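Local coordinates for hypothetical protein TM0486 (Thermotoga maritima, PDB 1VK8) that binds thiamin and takes part in the cell's response to oxidative conditions, although its exact biochemical role is not settled, at residues 13-25 with 82-96. Sequence-based numbering, arbitrary orientation.
Sequences MPKVTVSIKVVPA and RFVLQLDIDYKAGGI
The first and last strands of a ferredoxin-like beta-alpha-beta-beta-alpha-beta fold, 16-24 and 82-92, pair here antiparallel, their axes at 162° and 4.5 Å apart at closest. Register follows from the backbone bonds: Ser19 with Asp88, Lys21 with Gln86 and Val23 with Val84 each exchange two, Val23 N to Val84 O being 2.8 Å and nearly straight at 174°. Side chains alternate between the two faces. On the apolar one, CG1 of Ile89 lies alongside Val18, 3.9 Å from Val18 CG2, because chi1 of -58° sets this branch anti to the carbonyl carbon, whereas CG2 lies near Thr17 O and Val18 CG2. An alanine in place of Ile89 would probably take this branch away from both Val18 methyls and open a gap beside them. Further along, CD1 of Leu85 touches both Ile20 CG2 and Val22 CG2, 3.7 Å from the latter. The opposite face carries Thr17, Ser19 and Asp88 as well as Val23 and Val84; one water bonds to both hydroxyls, which also bond to Lys101 NZ (Thr17) and Thr57 OG1 (Ser19), and donates to Asp88 O at 2.8 Å. Beside it, Lys21 and Gln86 run side by side, with Lys21 CD 3.6 Å from Gln86 OE1, itself bonded to Gln86 NE2 of the third subunit; Lys21 NZ salt-bridges Asp88 of the fourth subunit. At the end of strand 82-92, a type II turn from Lys92 to Gly95 brings Ile96 N to Lys15 O at 3.0 Å. Helices 31-43 and 62-76 cover the apolar face, with Ile42 against Ile20 and Ile65 against Val18. Strand 56-60 flanks 16-24, while 82-92 pairs antiparallel with a strand of the second subunit, carrying the sheet across the interface.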
# COMPACT_ATOMS: atom_id res chain seq x y z
N MSE C 13 10.24 -24.78 4.97
CA MSE C 13 9.03 -25.32 4.32
C MSE C 13 7.95 -24.23 4.16
O MSE C 13 7.41 -24.09 3.08
CB MSE C 13 8.50 -26.56 5.07
CG MSE C 13 7.41 -27.33 4.35
N PRO C 14 7.62 -23.48 5.20
CA PRO C 14 6.60 -22.41 5.06
C PRO C 14 7.06 -21.24 4.15
O PRO C 14 8.12 -20.66 4.37
CB PRO C 14 6.40 -21.90 6.50
CG PRO C 14 7.09 -22.89 7.40
CD PRO C 14 8.16 -23.54 6.58
N LYS C 15 6.24 -20.90 3.17
CA LYS C 15 6.49 -19.79 2.29
C LYS C 15 5.56 -18.64 2.63
O LYS C 15 4.55 -18.82 3.28
CB LYS C 15 6.28 -20.21 0.83
CG LYS C 15 7.38 -21.09 0.29
CD LYS C 15 7.05 -21.71 -1.06
CE LYS C 15 8.31 -22.40 -1.65
NZ LYS C 15 8.04 -23.62 -2.50
N VAL C 16 5.95 -17.46 2.20
CA VAL C 16 5.06 -16.30 2.21
C VAL C 16 4.94 -15.82 0.77
O VAL C 16 5.70 -16.25 -0.08
CB VAL C 16 5.62 -15.14 3.10
CG1 VAL C 16 5.64 -15.52 4.56
CG2 VAL C 16 7.01 -14.68 2.65
N THR C 17 4.00 -14.92 0.50
CA THR C 17 4.00 -14.16 -0.73
C THR C 17 4.31 -12.72 -0.38
O THR C 17 3.90 -12.22 0.67
CB THR C 17 2.66 -14.26 -1.53
OG1 THR C 17 1.60 -13.59 -0.82
CG2 THR C 17 2.19 -15.69 -1.67
N VAL C 18 5.07 -12.08 -1.25
CA VAL C 18 5.50 -10.70 -1.09
C VAL C 18 5.34 -10.02 -2.44
O VAL C 18 6.00 -10.39 -3.42
CB VAL C 18 6.98 -10.60 -0.64
CG1 VAL C 18 7.40 -9.17 -0.43
CG2 VAL C 18 7.18 -11.43 0.67
N SER C 19 4.46 -9.03 -2.48
CA SER C 19 4.28 -8.22 -3.66
C SER C 19 5.09 -6.96 -3.50
O SER C 19 5.07 -6.32 -2.46
CB SER C 19 2.79 -7.93 -3.84
OG SER C 19 2.11 -9.18 -3.96
N ILE C 20 5.84 -6.64 -4.55
CA ILE C 20 6.84 -5.60 -4.53
C ILE C 20 6.45 -4.58 -5.59
O ILE C 20 6.17 -4.93 -6.74
CB ILE C 20 8.22 -6.20 -4.88
CG1 ILE C 20 8.62 -7.26 -3.87
CG2 ILE C 20 9.29 -5.12 -4.99
CD1 ILE C 20 9.80 -8.07 -4.30
N LYS C 21 6.45 -3.31 -5.19
CA LYS C 21 6.18 -2.20 -6.10
C LYS C 21 7.29 -1.18 -5.97
O LYS C 21 7.65 -0.78 -4.87
CB LYS C 21 4.84 -1.54 -5.78
CG LYS C 21 4.42 -0.44 -6.71
CD LYS C 21 3.16 0.27 -6.25
CE LYS C 21 2.58 1.15 -7.33
NZ LYS C 21 1.71 0.37 -8.28
N VAL C 22 7.84 -0.79 -7.12
CA VAL C 22 8.85 0.26 -7.17
C VAL C 22 8.24 1.44 -7.90
O VAL C 22 7.70 1.29 -8.99
CB VAL C 22 10.14 -0.19 -7.84
CG1 VAL C 22 11.16 0.93 -7.84
CG2 VAL C 22 10.71 -1.46 -7.15
N VAL C 23 8.29 2.61 -7.27
CA VAL C 23 7.83 3.85 -7.89
C VAL C 23 8.97 4.87 -7.84
O VAL C 23 9.16 5.55 -6.84
CB VAL C 23 6.57 4.43 -7.19
CG1 VAL C 23 5.99 5.56 -8.08
CG2 VAL C 23 5.55 3.33 -6.89
N PRO C 24 9.72 4.99 -8.93
CA PRO C 24 10.86 5.91 -8.98
C PRO C 24 10.49 7.36 -9.18
O PRO C 24 9.55 7.67 -9.88
CB PRO C 24 11.66 5.41 -10.20
CG PRO C 24 10.68 4.77 -11.04
CD PRO C 24 9.57 4.27 -10.20
N ALA C 25 11.26 8.25 -8.56
CA ALA C 25 11.05 9.69 -8.71
C ALA C 25 11.86 10.12 -9.91
O ALA C 25 12.93 10.67 -9.78
CB ALA C 25 11.46 10.46 -7.44
N ARG C 82 16.10 8.41 -6.09
CA ARG C 82 14.99 8.42 -5.15
C ARG C 82 13.85 7.55 -5.68
O ARG C 82 13.44 7.69 -6.82
CB ARG C 82 14.48 9.84 -4.97
CG ARG C 82 13.28 10.00 -4.06
CD ARG C 82 13.66 10.35 -2.67
NE ARG C 82 12.58 10.64 -1.74
CZ ARG C 82 12.25 11.84 -1.28
NH1 ARG C 82 12.81 12.94 -1.74
NH2 ARG C 82 11.32 11.95 -0.36
N PHE C 83 13.35 6.67 -4.83
CA PHE C 83 12.23 5.82 -5.19
C PHE C 83 11.48 5.37 -3.97
O PHE C 83 12.04 5.29 -2.87
CB PHE C 83 12.66 4.59 -6.03
CG PHE C 83 13.70 3.73 -5.39
CD1 PHE C 83 15.04 3.98 -5.61
CD2 PHE C 83 13.35 2.66 -4.59
CE1 PHE C 83 16.01 3.16 -5.04
CE2 PHE C 83 14.30 1.87 -3.99
CZ PHE C 83 15.64 2.10 -4.23
N VAL C 84 10.20 5.11 -4.17
CA VAL C 84 9.40 4.42 -3.20
C VAL C 84 9.47 2.93 -3.51
O VAL C 84 9.36 2.51 -4.67
CB VAL C 84 7.92 4.90 -3.25
CG1 VAL C 84 7.02 4.01 -2.40
CG2 VAL C 84 7.83 6.36 -2.85
N LEU C 85 9.66 2.14 -2.47
CA LEU C 85 9.66 0.70 -2.56
C LEU C 85 8.65 0.16 -1.54
O LEU C 85 8.77 0.40 -0.33
CB LEU C 85 11.05 0.17 -2.28
CG LEU C 85 11.23 -1.34 -2.20
CD1 LEU C 85 10.95 -2.04 -3.51
CD2 LEU C 85 12.63 -1.67 -1.69
N GLN C 86 7.64 -0.55 -2.03
CA GLN C 86 6.56 -1.04 -1.20
C GLN C 86 6.51 -2.54 -1.25
O GLN C 86 6.62 -3.14 -2.33
CB GLN C 86 5.22 -0.44 -1.63
CG GLN C 86 5.17 1.06 -1.42
CD GLN C 86 3.88 1.69 -1.89
OE1 GLN C 86 3.21 1.13 -2.73
NE2 GLN C 86 3.57 2.87 -1.38
N LEU C 87 6.41 -3.15 -0.07
CA LEU C 87 6.24 -4.59 0.10
C LEU C 87 4.90 -4.87 0.78
O LEU C 87 4.56 -4.25 1.80
CB LEU C 87 7.33 -5.17 0.98
CG LEU C 87 8.80 -4.90 0.67
CD1 LEU C 87 9.63 -5.78 1.59
CD2 LEU C 87 9.14 -5.15 -0.75
N ASP C 88 4.15 -5.82 0.23
CA ASP C 88 2.89 -6.27 0.81
C ASP C 88 3.05 -7.77 1.05
O ASP C 88 3.01 -8.60 0.12
CB ASP C 88 1.75 -5.89 -0.16
CG ASP C 88 0.41 -6.52 0.18
OD1 ASP C 88 0.18 -6.76 1.36
OD2 ASP C 88 -0.50 -6.74 -0.68
N ILE C 89 3.28 -8.13 2.31
CA ILE C 89 3.63 -9.50 2.70
C ILE C 89 2.39 -10.19 3.26
O ILE C 89 1.77 -9.67 4.15
CB ILE C 89 4.73 -9.49 3.77
CG1 ILE C 89 5.98 -8.75 3.27
CG2 ILE C 89 5.06 -10.93 4.24
CD1 ILE C 89 6.71 -8.10 4.36
N ASP C 90 2.04 -11.36 2.72
CA ASP C 90 0.99 -12.17 3.30
C ASP C 90 1.70 -13.25 4.12
O ASP C 90 2.37 -14.12 3.59
CB ASP C 90 0.14 -12.82 2.19
CG ASP C 90 -1.11 -13.51 2.75
OD1 ASP C 90 -1.34 -13.48 3.97
OD2 ASP C 90 -1.90 -14.11 2.01
N TYR C 91 1.59 -13.12 5.43
CA TYR C 91 2.34 -13.97 6.33
C TYR C 91 1.38 -14.95 6.97
O TYR C 91 0.43 -14.55 7.57
CB TYR C 91 3.00 -13.12 7.41
CG TYR C 91 4.02 -13.87 8.23
CD1 TYR C 91 3.62 -14.69 9.27
CD2 TYR C 91 5.38 -13.75 7.96
CE1 TYR C 91 4.54 -15.40 10.02
CE2 TYR C 91 6.32 -14.46 8.70
CZ TYR C 91 5.89 -15.27 9.73
OH TYR C 91 6.80 -15.96 10.50
N LYS C 92 1.62 -16.22 6.81
CA LYS C 92 0.74 -17.23 7.38
C LYS C 92 1.58 -18.32 8.04
O LYS C 92 2.46 -18.89 7.42
CB LYS C 92 -0.16 -17.84 6.30
CG LYS C 92 -1.21 -18.80 6.87
CD LYS C 92 -2.04 -19.47 5.81
CE LYS C 92 -2.95 -20.54 6.43
NZ LYS C 92 -3.86 -21.07 5.41
N ALA C 93 1.29 -18.63 9.29
CA ALA C 93 1.98 -19.72 9.96
C ALA C 93 1.72 -20.99 9.19
O ALA C 93 0.57 -21.31 8.88
CB ALA C 93 1.51 -19.86 11.40
N GLY C 94 2.78 -21.72 8.86
CA GLY C 94 2.62 -22.97 8.12
C GLY C 94 2.72 -22.77 6.60
O GLY C 94 2.82 -23.73 5.86
N GLY C 95 2.63 -21.52 6.15
CA GLY C 95 2.84 -21.17 4.76
C GLY C 95 1.60 -20.76 4.00
O GLY C 95 0.48 -21.17 4.31
N ILE C 96 1.80 -19.89 3.00
CA ILE C 96 0.79 -19.52 2.03
C ILE C 96 1.49 -19.33 0.67
O ILE C 96 2.65 -18.88 0.60
CB ILE C 96 0.02 -18.23 2.46
CG1 ILE C 96 -1.18 -17.94 1.54
CG2 ILE C 96 0.94 -17.03 2.52
CD1 ILE C 96 -2.32 -18.92 1.67
O HOH W 1 1.67 -10.68 -1.17
O HOH W 2 15.33 9.73 -8.71